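Local structure of cephalosporin hydroxylase CMCI (Streptomyces clavuligerus, 2BM8) at residues Lys65-Asp68 with Thr69-Val72; Glu186-Ile189 with Pro190-Arg194; Pro197-Phe200 with Ser201-Gly205; Ser212-Met215 with Leu216-Asn219. The protein probably acts in cephamycin biosynthesis as a cephalosporin 7-alpha-hydroxylase, on a Rossmann-like fold of the kind found in methyltransferases. The protein carries 3 engineered substitutions. One frame throughout, in Å; residues are numbered along the deposited sequence.

Interaction 1: Lys65-Asp68 with Thr69-Val72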
loop_
_atom_site.group_PDB
_atom_site.type_symbol
_atom_site.label_atom_id
_atom_site.label_comp_id
_atom_site.label_asym_id
_atom_site.label_seq_id
_atom_site.Cartn_x
_atom_site.Cartn_y
_atom_site.Cartn_z
ATOM N N LYS B 65 -8.076 2.008 -25.412
ATOM C CA LYS B 65 -8.735 1.099 -24.494
ATOM C C LYS B 65 -7.744 0.064 -23.984
ATOM O O LYS B 65 -7.136 -0.637 -24.773
ATOM C CB LYS B 65 -9.937 0.438 -25.176
ATOM C CG LYS B 65 -11.071 1.447 -25.510
ATOM C CD LYS B 65 -12.303 0.758 -26.072
ATOM C CE LYS B 65 -13.348 1.731 -26.642
ATOM N NZ LYS B 65 -13.174 3.146 -26.224
ATOM N N ASP B 66 -7.575 -0.041 -22.665
ATOM C CA ASP B 66 -6.535 -0.915 -22.143
ATOM C C ASP B 66 -6.967 -2.391 -22.093
ATOM O O ASP B 66 -8.125 -2.694 -22.370
ATOM C CB ASP B 66 -5.897 -0.350 -20.848
ATOM C CG ASP B 66 -6.814 -0.336 -19.665
ATOM O OD1 ASP B 66 -7.636 -1.266 -19.488
ATOM O OD2 ASP B 66 -6.730 0.585 -18.816
ATOM N N PRO B 67 -6.020 -3.306 -21.869
ATOM C CA PRO B 67 -6.317 -4.738 -21.879
ATOM C C PRO B 67 -7.485 -5.201 -21.006
ATOM O O PRO B 67 -8.184 -6.103 -21.401
ATOM C CB PRO B 67 -5.006 -5.364 -21.385
ATOM C CG PRO B 67 -3.974 -4.444 -21.879
ATOM C CD PRO B 67 -4.575 -3.069 -21.676
ATOM N N ASP B 68 -7.686 -4.613 -19.845
ATOM C CA ASP B 68 -8.783 -5.022 -18.988
ATOM C C ASP B 68 -10.108 -4.600 -19.607
ATOM O O ASP B 68 -11.104 -5.311 -19.494
ATOM C CB ASP B 68 -8.580 -4.442 -17.581
ATOM C CG ASP B 68 -7.260 -4.926 -16.954
ATOM O OD1 ASP B 68 -7.022 -6.167 -16.992
ATOM O OD2 ASP B 68 -6.380 -4.167 -16.450
ATOM N N THR B 69 -10.115 -3.445 -20.265
ATOM C CA THR B 69 -11.303 -2.974 -20.971
ATOM C C THR B 69 -11.633 -3.807 -22.223
ATOM O O THR B 69 -12.793 -4.156 -22.450
ATOM C CB THR B 69 -11.111 -1.517 -21.337
ATOM O OG1 THR B 69 -11.037 -0.753 -20.133
ATOM C CG2 THR B 69 -12.330 -0.961 -22.053
ATOM N N GLN B 70 -10.600 -4.105 -23.015
ATOM C CA GLN B 70 -10.710 -5.010 -24.147
ATOM C C GLN B 70 -11.318 -6.340 -23.712
ATOM O O GLN B 70 -12.195 -6.864 -24.394
ATOM C CB GLN B 70 -9.336 -5.254 -24.774
ATOM C CG GLN B 70 -8.753 -4.065 -25.533
ATOM C CD GLN B 70 -7.303 -4.314 -25.959
ATOM O OE1 GLN B 70 -6.989 -5.377 -26.527
ATOM N NE2 GLN B 70 -6.421 -3.350 -25.677
ATOM N N ALA B 71 -10.867 -6.870 -22.579
ATOM C CA ALA B 71 -11.401 -8.135 -22.039
ATOM C C ALA B 71 -12.906 -8.083 -21.729
ATOM O O ALA B 71 -13.643 -9.011 -22.037
ATOM C CB ALA B 71 -10.645 -8.545 -20.777
ATOM N N VAL B 72 -13.345 -6.999 -21.104
ATOM C CA VAL B 72 -14.753 -6.793 -20.819
ATOM C C VAL B 72 -15.567 -6.712 -22.125
ATOM O O VAL B 72 -16.539 -7.443 -22.283
ATOM C CB VAL B 72 -14.964 -5.527 -19.960
ATOM C CG1 VAL B 72 -16.431 -5.122 -19.944
ATOM C CG2 VAL B 72 -14.437 -5.751 -18.554
#
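Asp-66 and Thr-69, with Lys-65 and Gln-70 beside them, form a local capping contact at the N-terminal end of helix 67-80. Asp-66 is the N-cap residue. Its CG sits between the backbone N and the carbonyl carbon (chi1 68°), which turns the carboxylate back over the first turn. There OD1 accepts a weak bond from Thr-69 N at 3.4 Å and a second weak one from Asp-68 N, so two amide groups of the opening turn share one oxygen. The carbonyl of the same residue takes a firmer, nearly straight bond, Gln-70 N to Asp-66 O at 2.9 Å. Gln-70 also reaches past the cap: its chain is extended beyond CG, and NE2 meets Lys-65 O at 2.9 Å with an N-H...O angle of 164°. The acceptor lies close to the amide plane, which fixes the rotation of the carboxamide and ties the incoming loop to the helix. On the buried side Thr-69 CG2 rests against Lys-65 CB at 4.2 Å, while Thr-69 OG1 bonds Gln-223 and Ser-221. The Lys-65 ammonium turns away to salt bridges with Glu-186 and Glu-87. Pro-67 packs on Pro-67 of the second subunit. The start of helix 67-80 thus touches both that subunit and helix 94-106, whose Phe-99 and Trp-98 meet Lys-65 and Gln-70 respectively; strand 84-88 follows it in the chain.

Interaction 2: Glu186-Ile189 with Pro190-Arg194; sequences EDMI and PYWYR
Met-188 and Trp-192, one helical turn apart, meet with the methionine chain crossing the indole at about a right angle. Met-188 CG stands over one face of the indole, 3.6 Å from the centroid of the five-membered ring and 25° off its normal, a CH-pi contact. The approach is tight, with CG only 3.3 Å from Trp-192 CE2. A bend at chi2 (54°) swings Met-188 SD across the same face, 4.5 Å from that centroid, as a Met-aromatic contact; toward Tyr-191 the sulfur comes obliquely and rests nearer its CB, at 4.1 Å. The Tyr-191 ring presents its edge instead to the loop, where Asp-187 O lies in the ring plane, 3.3 Å from CD1. These side chains gather at the start of helix 189-195, which follows strand 182-185 of the Rossmann-like sheet, and its first turn is made by Trp-192 N bonding Met-188 O at 3.1 Å. Ile-189 meets the same side of the indole obliquely, farther along, with CG1 4.1 Å from Trp-192 CE3. An alanine in place of Trp-192 would probably leave Met-188 CG and SD without an aromatic face and Asn-13 of the third subunit without the NE1 hydrogen it accepts. Tyr-193 turns outward from the loop, its ring meeting Trp-41 of the second subunit edge-to-face, while Ile-189 and Trp-192 both touch Phe-200 on helix 197-205.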
loop_
_atom_site.group_PDB
_atom_site.type_symbol
_atom_site.label_atom_id
_atom_site.label_comp_id
_atom_site.label_asym_id
_atom_site.label_seq_id
_atom_site.Cartn_x
_atom_site.Cartn_y
_atom_site.Cartn_z
ATOM N N GLU B 186 -17.502 5.775 -20.805
ATOM C CA GLU B 186 -16.173 5.402 -20.340
ATOM C C GLU B 186 -15.576 6.562 -19.548
ATOM O O GLU B 186 -15.897 7.708 -19.823
ATOM C CB GLU B 186 -15.285 5.014 -21.525
ATOM C CG GLU B 186 -15.800 3.816 -22.331
ATOM C CD GLU B 186 -14.751 3.203 -23.262
ATOM O OE1 GLU B 186 -13.636 3.747 -23.330
ATOM O OE2 GLU B 186 -15.054 2.190 -23.945
ATOM N N ASP B 187 -14.789 6.245 -18.515
ATOM C CA ASP B 187 -13.904 7.178 -17.808
ATOM C C ASP B 187 -14.584 8.228 -16.934
ATOM O O ASP B 187 -14.196 8.415 -15.769
ATOM C CB ASP B 187 -12.967 7.891 -18.791
ATOM C CG ASP B 187 -12.012 6.931 -19.488
ATOM O OD1 ASP B 187 -11.186 6.310 -18.768
ATOM O OD2 ASP B 187 -12.023 6.728 -20.725
ATOM N N MET B 188 -15.586 8.908 -17.485
ATOM C CA MET B 188 -16.031 10.173 -16.919
ATOM C C MET B 188 -16.953 10.092 -15.702
ATOM O O MET B 188 -16.939 11.010 -14.879
ATOM C CB MET B 188 -16.681 11.051 -17.998
ATOM C CG MET B 188 -16.735 12.543 -17.619
ATOM S SD MET B 188 -15.114 13.297 -17.153
ATOM C CE MET B 188 -14.625 14.090 -18.707
ATOM N N ILE B 189 -17.729 9.015 -15.563
ATOM C CA ILE B 189 -18.742 8.976 -14.500
ATOM C C ILE B 189 -18.181 9.134 -13.088
ATOM O O ILE B 189 -18.736 9.872 -12.303
ATOM C CB ILE B 189 -19.672 7.749 -14.632
ATOM C CG1 ILE B 189 -20.860 8.146 -15.508
ATOM C CG2 ILE B 189 -20.174 7.265 -13.273
ATOM C CD1 ILE B 189 -21.740 7.035 -15.932
ATOM N N PRO B 190 -17.110 8.447 -12.739
ATOM C CA PRO B 190 -16.470 8.658 -11.437
ATOM C C PRO B 190 -16.028 10.090 -11.162
ATOM O O PRO B 190 -16.112 10.493 -10.011
ATOM C CB PRO B 190 -15.260 7.728 -11.500
ATOM C CG PRO B 190 -15.737 6.635 -12.374
ATOM C CD PRO B 190 -16.443 7.378 -13.492
ATOM N N TYR B 191 -15.577 10.828 -12.176
ATOM C CA TYR B 191 -15.206 12.241 -12.004
ATOM C C TYR B 191 -16.425 13.165 -11.804
ATOM O O TYR B 191 -16.391 14.062 -10.988
ATOM C CB TYR B 191 -14.326 12.728 -13.174
ATOM C CG TYR B 191 -12.997 12.000 -13.277
ATOM C CD1 TYR B 191 -12.889 10.810 -13.984
ATOM C CD2 TYR B 191 -11.852 12.496 -12.658
ATOM C CE1 TYR B 191 -11.686 10.118 -14.076
ATOM C CE2 TYR B 191 -10.635 11.825 -12.749
ATOM C CZ TYR B 191 -10.561 10.635 -13.463
ATOM O OH TYR B 191 -9.366 9.960 -13.565
ATOM N N TRP B 192 -17.495 12.943 -12.554
ATOM C CA TRP B 192 -18.732 13.685 -12.355
ATOM C C TRP B 192 -19.313 13.460 -10.951
ATOM O O TRP B 192 -19.874 14.371 -10.379
ATOM C CB TRP B 192 -19.785 13.301 -13.399
ATOM C CG TRP B 192 -19.535 13.837 -14.766
ATOM C CD1 TRP B 192 -18.809 14.939 -15.097
ATOM C CD2 TRP B 192 -20.028 13.298 -15.995
ATOM N NE1 TRP B 192 -18.808 15.111 -16.460
ATOM C CE2 TRP B 192 -19.553 14.119 -17.036
ATOM C CE3 TRP B 192 -20.823 12.196 -16.326
ATOM C CZ2 TRP B 192 -19.839 13.874 -18.388
ATOM C CZ3 TRP B 192 -21.115 11.954 -17.679
ATOM C CH2 TRP B 192 -20.624 12.796 -18.686
ATOM N N TYR B 193 -19.176 12.255 -10.411
ATOM C CA TYR B 193 -19.662 11.960 -9.073
ATOM C C TYR B 193 -18.783 12.607 -8.003
ATOM O O TYR B 193 -19.265 12.968 -6.922
ATOM C CB TYR B 193 -19.726 10.451 -8.832
ATOM C CG TYR B 193 -20.266 10.098 -7.471
ATOM C CD1 TYR B 193 -21.513 10.548 -7.061
ATOM C CD2 TYR B 193 -19.533 9.322 -6.584
ATOM C CE1 TYR B 193 -22.027 10.223 -5.795
ATOM C CE2 TYR B 193 -20.047 8.987 -5.310
ATOM C CZ TYR B 193 -21.289 9.445 -4.932
ATOM O OH TYR B 193 -21.800 9.136 -3.691
ATOM N N ARG B 194 -17.500 12.751 -8.302
ATOM C CA ARG B 194 -16.575 13.400 -7.384
ATOM C C ARG B 194 -16.774 14.910 -7.313
ATOM O O ARG B 194 -16.643 15.502 -6.260
ATOM C CB ARG B 194 -15.128 13.117 -7.794
ATOM C CG ARG B 194 -14.099 13.671 -6.811
ATOM C CD ARG B 194 -12.747 12.991 -6.878
ATOM N NE ARG B 194 -11.784 13.547 -5.928
ATOM C CZ ARG B 194 -11.824 13.352 -4.616
ATOM N NH1 ARG B 194 -12.793 12.618 -4.058
ATOM N NH2 ARG B 194 -10.885 13.898 -3.851
#

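Interaction 3: Pro197-Phe200 with Ser201-Gly205; sequences PQLF and SEYLG. Engineered in segment 197-200: Phe-200 (natural residue Leu).
Leu-199 and Tyr-203 lie side by side along helix 197-205, as do Phe-200 and Leu-204 on a second flank. A tight part of the contact is the Tyr-203 ring, over one face of which Leu-199 O stands, 3.2 Å from CG; the same oxygen accepts from Tyr-203 N. Leu-199 CD2 reaches the far end, 3.6 Å from Tyr-203 OH, which is bonded to the backbone N of Gln-10 of the third subunit. Phe-200, an engineered residue (leucine in the natural sequence), sets CZ 3.8 Å from Leu-204 CG; the leucine has a chi1 of -127°, far from a staggered value. Phe-200 is buried further by Trp-192, Phe-166 and Trp-41 of the second subunit. Gln-198 and Glu-202, by contrast, are exposed and meet through backbone, Glu-202 N to Gln-198 O at 3.2 Å. At the first turn Pro-197 O accepts twice, from Ser-201 N at 3.2 Å and from Ser-201 OG at 2.7 Å, the hydroxyl coming nearly straight on. The serine proton is therefore spent on its own helix. The amides of Gln-198 and Leu-199 are bonded to the carboxylate of Glu-20 of the third subunit, and the helix start would be expected to favour the charged form of that acid.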
loop_
_atom_site.group_PDB
_atom_site.type_symbol
_atom_site.label_atom_id
_atom_site.label_comp_id
_atom_site.label_asym_id
_atom_site.label_seq_id
_atom_site.Cartn_x
_atom_site.Cartn_y
_atom_site.Cartn_z
ATOM N N PRO B 197 -21.536 15.505 -6.943
ATOM C CA PRO B 197 -22.258 14.353 -6.377
ATOM C C PRO B 197 -23.778 14.470 -6.379
ATOM O O PRO B 197 -24.462 13.504 -6.702
ATOM C CB PRO B 197 -21.737 14.288 -4.934
ATOM C CG PRO B 197 -21.110 15.610 -4.678
ATOM C CD PRO B 197 -20.540 16.043 -5.995
ATOM N N GLN B 198 -24.311 15.618 -5.993
ATOM C CA GLN B 198 -25.760 15.778 -5.912
ATOM C C GLN B 198 -26.444 15.808 -7.286
ATOM O O GLN B 198 -27.437 15.122 -7.498
ATOM C CB GLN B 198 -26.116 17.020 -5.098
ATOM C CG GLN B 198 -25.798 16.864 -3.605
ATOM C CD GLN B 198 -25.640 18.199 -2.879
ATOM O OE1 GLN B 198 -25.393 19.239 -3.503
ATOM N NE2 GLN B 198 -25.779 18.170 -1.560
ATOM N N LEU B 199 -25.909 16.582 -8.222
ATOM C CA LEU B 199 -26.521 16.698 -9.533
ATOM C C LEU B 199 -26.353 15.391 -10.295
ATOM O O LEU B 199 -27.256 14.954 -11.012
ATOM C CB LEU B 199 -25.897 17.844 -10.326
ATOM C CG LEU B 199 -26.350 19.247 -9.943
ATOM C CD1 LEU B 199 -25.403 20.256 -10.560
ATOM C CD2 LEU B 199 -27.798 19.503 -10.373
ATOM N N PHE B 200 -25.199 14.756 -10.142
ATOM C CA PHE B 200 -24.967 13.522 -10.858
ATOM C C PHE B 200 -25.959 12.457 -10.431
ATOM O O PHE B 200 -26.558 11.816 -11.261
ATOM C CB PHE B 200 -23.557 12.991 -10.679
ATOM C CG PHE B 200 -23.329 11.713 -11.421
ATOM C CD1 PHE B 200 -23.207 11.724 -12.801
ATOM C CD2 PHE B 200 -23.299 10.498 -10.748
ATOM C CE1 PHE B 200 -23.038 10.539 -13.504
ATOM C CE2 PHE B 200 -23.123 9.315 -11.432
ATOM C CZ PHE B 200 -22.993 9.327 -12.811
ATOM N N SER B 201 -26.125 12.287 -9.128
ATOM C CA SER B 201 -27.004 11.258 -8.579
ATOM C C SER B 201 -28.446 11.451 -9.003
ATOM O O SER B 201 -29.163 10.490 -9.244
ATOM C CB SER B 201 -26.924 11.274 -7.066
ATOM O OG SER B 201 -25.590 11.045 -6.664
ATOM N N GLU B 202 -28.863 12.703 -9.084
ATOM C CA GLU B 202 -30.188 13.041 -9.558
ATOM C C GLU B 202 -30.339 12.696 -11.040
ATOM O O GLU B 202 -31.305 12.062 -11.432
ATOM C CB GLU B 202 -30.450 14.534 -9.332
ATOM C CG GLU B 202 -31.923 14.880 -9.152
ATOM C CD GLU B 202 -32.254 16.332 -9.469
ATOM O OE1 GLU B 202 -33.232 16.851 -8.886
ATOM O OE2 GLU B 202 -31.561 16.961 -10.301
ATOM N N TYR B 203 -29.370 13.102 -11.854
ATOM C CA TYR B 203 -29.453 12.943 -13.305
ATOM C C TYR B 203 -29.454 11.477 -13.726
ATOM O O TYR B 203 -30.272 11.070 -14.544
ATOM C CB TYR B 203 -28.296 13.659 -14.001
ATOM C CG TYR B 203 -28.340 15.178 -13.978
ATOM C CD1 TYR B 203 -27.389 15.916 -14.672
ATOM C CD2 TYR B 203 -29.306 15.875 -13.270
ATOM C CE1 TYR B 203 -27.396 17.297 -14.660
ATOM C CE2 TYR B 203 -29.319 17.267 -13.252
ATOM C CZ TYR B 203 -28.359 17.967 -13.951
ATOM O OH TYR B 203 -28.370 19.341 -13.941
ATOM N N LEU B 204 -28.519 10.698 -13.187
ATOM C CA LEU B 204 -28.476 9.253 -13.429
ATOM C C LEU B 204 -29.748 8.616 -12.911
ATOM O O LEU B 204 -30.354 7.803 -13.596
ATOM C CB LEU B 204 -27.272 8.586 -12.743
ATOM C CG LEU B 204 -26.293 7.700 -13.539
ATOM C CD1 LEU B 204 -25.763 6.561 -12.642
ATOM C CD2 LEU B 204 -26.858 7.138 -14.837
ATOM N N GLY B 205 -30.145 9.001 -11.699
ATOM C CA GLY B 205 -31.343 8.484 -11.061
ATOM C C GLY B 205 -32.638 8.734 -11.826
ATOM O O GLY B 205 -33.613 8.000 -11.652
#

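Interaction 4: Ser212-Met215 with Leu216-Asn219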
loop_
_atom_site.group_PDB
_atom_site.type_symbol
_atom_site.label_atom_id
_atom_site.label_comp_id
_atom_site.label_asym_id
_atom_site.label_seq_id
_atom_site.Cartn_x
_atom_site.Cartn_y
_atom_site.Cartn_z
ATOM N N SER B 212 -30.366 0.284 -16.483
ATOM C CA SER B 212 -29.805 -0.381 -15.317
ATOM C C SER B 212 -28.287 -0.311 -15.419
ATOM O O SER B 212 -27.757 -0.196 -16.516
ATOM C CB SER B 212 -30.220 -1.857 -15.296
ATOM O OG SER B 212 -29.384 -2.633 -16.182
ATOM N N MET B 213 -27.596 -0.374 -14.290
ATOM C CA MET B 213 -26.159 -0.617 -14.303
ATOM C C MET B 213 -25.921 -2.127 -14.323
ATOM O O MET B 213 -26.363 -2.843 -13.421
ATOM C CB MET B 213 -25.480 -0.004 -13.087
ATOM C CG MET B 213 -23.980 -0.207 -13.086
ATOM S SD MET B 213 -23.119 0.910 -11.990
ATOM C CE MET B 213 -24.020 0.641 -10.465
ATOM N N ASP B 214 -25.223 -2.603 -15.352
ATOM C CA ASP B 214 -24.945 -4.018 -15.517
ATOM C C ASP B 214 -23.765 -4.429 -14.650
ATOM O O ASP B 214 -22.630 -4.136 -14.962
ATOM C CB ASP B 214 -24.645 -4.317 -16.980
ATOM C CG ASP B 214 -24.462 -5.796 -17.247
ATOM O OD1 ASP B 214 -24.370 -6.580 -16.287
ATOM O OD2 ASP B 214 -24.401 -6.271 -18.390
ATOM N N MET B 215 -24.041 -5.156 -13.580
ATOM C CA MET B 215 -23.040 -5.433 -12.561
ATOM C C MET B 215 -22.045 -6.516 -12.923
ATOM O O MET B 215 -21.048 -6.666 -12.223
ATOM C CB MET B 215 -23.719 -5.802 -11.253
ATOM C CG MET B 215 -24.545 -4.689 -10.678
ATOM S SD MET B 215 -23.652 -3.158 -10.432
ATOM C CE MET B 215 -22.796 -3.555 -8.882
ATOM N N LEU B 216 -22.300 -7.271 -13.989
ATOM C CA LEU B 216 -21.304 -8.215 -14.497
ATOM C C LEU B 216 -20.093 -7.503 -15.105
ATOM O O LEU B 216 -18.958 -7.971 -14.971
ATOM C CB LEU B 216 -21.914 -9.156 -15.534
ATOM C CG LEU B 216 -21.057 -10.377 -15.910
ATOM C CD1 LEU B 216 -20.764 -11.234 -14.709
ATOM C CD2 LEU B 216 -21.750 -11.216 -16.984
ATOM N N TYR B 217 -20.339 -6.371 -15.759
ATOM C CA TYR B 217 -19.285 -5.625 -16.447
ATOM C C TYR B 217 -18.849 -4.340 -15.735
ATOM O O TYR B 217 -17.703 -3.934 -15.856
ATOM C CB TYR B 217 -19.743 -5.307 -17.864
ATOM C CG TYR B 217 -20.057 -6.540 -18.685
ATOM C CD1 TYR B 217 -21.278 -6.688 -19.324
ATOM C CD2 TYR B 217 -19.123 -7.569 -18.817
ATOM C CE1 TYR B 217 -21.565 -7.828 -20.079
ATOM C CE2 TYR B 217 -19.397 -8.711 -19.576
ATOM C CZ TYR B 217 -20.614 -8.829 -20.205
ATOM O OH TYR B 217 -20.877 -9.956 -20.950
ATOM N N ALA B 218 -19.751 -3.723 -14.986
ATOM C CA ALA B 218 -19.531 -2.405 -14.400
ATOM C C ALA B 218 -18.330 -2.288 -13.455
ATOM O O ALA B 218 -17.746 -1.230 -13.364
ATOM C CB ALA B 218 -20.806 -1.930 -13.667
ATOM N N ASN B 219 -17.968 -3.337 -12.732
ATOM C CA ASN B 219 -16.771 -3.262 -11.867
ATOM C C ASN B 219 -15.532 -3.951 -12.466
ATOM O O ASN B 219 -14.555 -4.171 -11.779
ATOM C CB ASN B 219 -17.081 -3.817 -10.468
ATOM C CG ASN B 219 -18.251 -3.095 -9.792
ATOM O OD1 ASN B 219 -18.398 -1.875 -9.902
ATOM N ND2 ASN B 219 -19.093 -3.852 -9.100
HETATM O O HOH W 1 -18.029 -6.456 -12.668
#
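Asp-214 turns CG opposite the backbone N (chi1 -175°), and this lays its carboxylate alongside Leu-216 and Tyr-217. OD1 accepts from Leu-216 N at 3.2 Å, an Asx turn, with the amide approaching from above the carboxylate plane. OD2 lies 3.3 Å from Tyr-217 CD1, the carboxylate and ring planes being 65° apart. The backbone carbonyl of the same residue is gripped twice: Ala-218 N bonds Asp-214 O at 2.9 Å almost along the C=O direction, and Tyr-217 N at 3.3 Å comes from above the carbonyl plane. The chain is thereby turned sharply as it leaves strand 211-214, and Ala-218 CB comes back against Met-213 CG at 3.7 Å. Water 1 accepts from Asn-219 N at 3.1 Å. Both carboxylate oxygens have further partners, OD2 with Tyr-182 OH and OD1 in a salt bridge with Arg-34 of the second subunit. A leucine replacing Asp-214 would probably leave Leu-216 N and Tyr-182 OH without their acceptor and Arg-34 of the second subunit without this salt-bridge partner. The turn lies beside strand 228-231, against whose Val-228 both Asp-214 and Tyr-217 pack; Tyr-217 reaches helix 67-80 to bond Glu-79, and Met-213 pairs antiparallel with a strand of the second subunit, so that the sheet runs on across the interface.

In the fold
From the N terminus the four contacts follow one another in series; none encloses or crosses another, and each closes only a turn of its own. Interaction 1 opens helix 67-80 and meets interaction 2 through the salt bridge Lys-65 NZ to Glu-186 OE1 (3.0 Å), joining the residues just before that helix to the loop just after strand 182-185. Interactions 2 and 3 stand on successive helices that pack directly, Ile-189 CG2 on Phe-200 CZ at 3.5 Å. Interaction 4, on strand 211-214, outermost within this chain, returns to the first helix, with Val-72 CG1 3.8 Å from Tyr-217 CD2. All four touch the second subunit, while interactions 2 and 3 also touch the third.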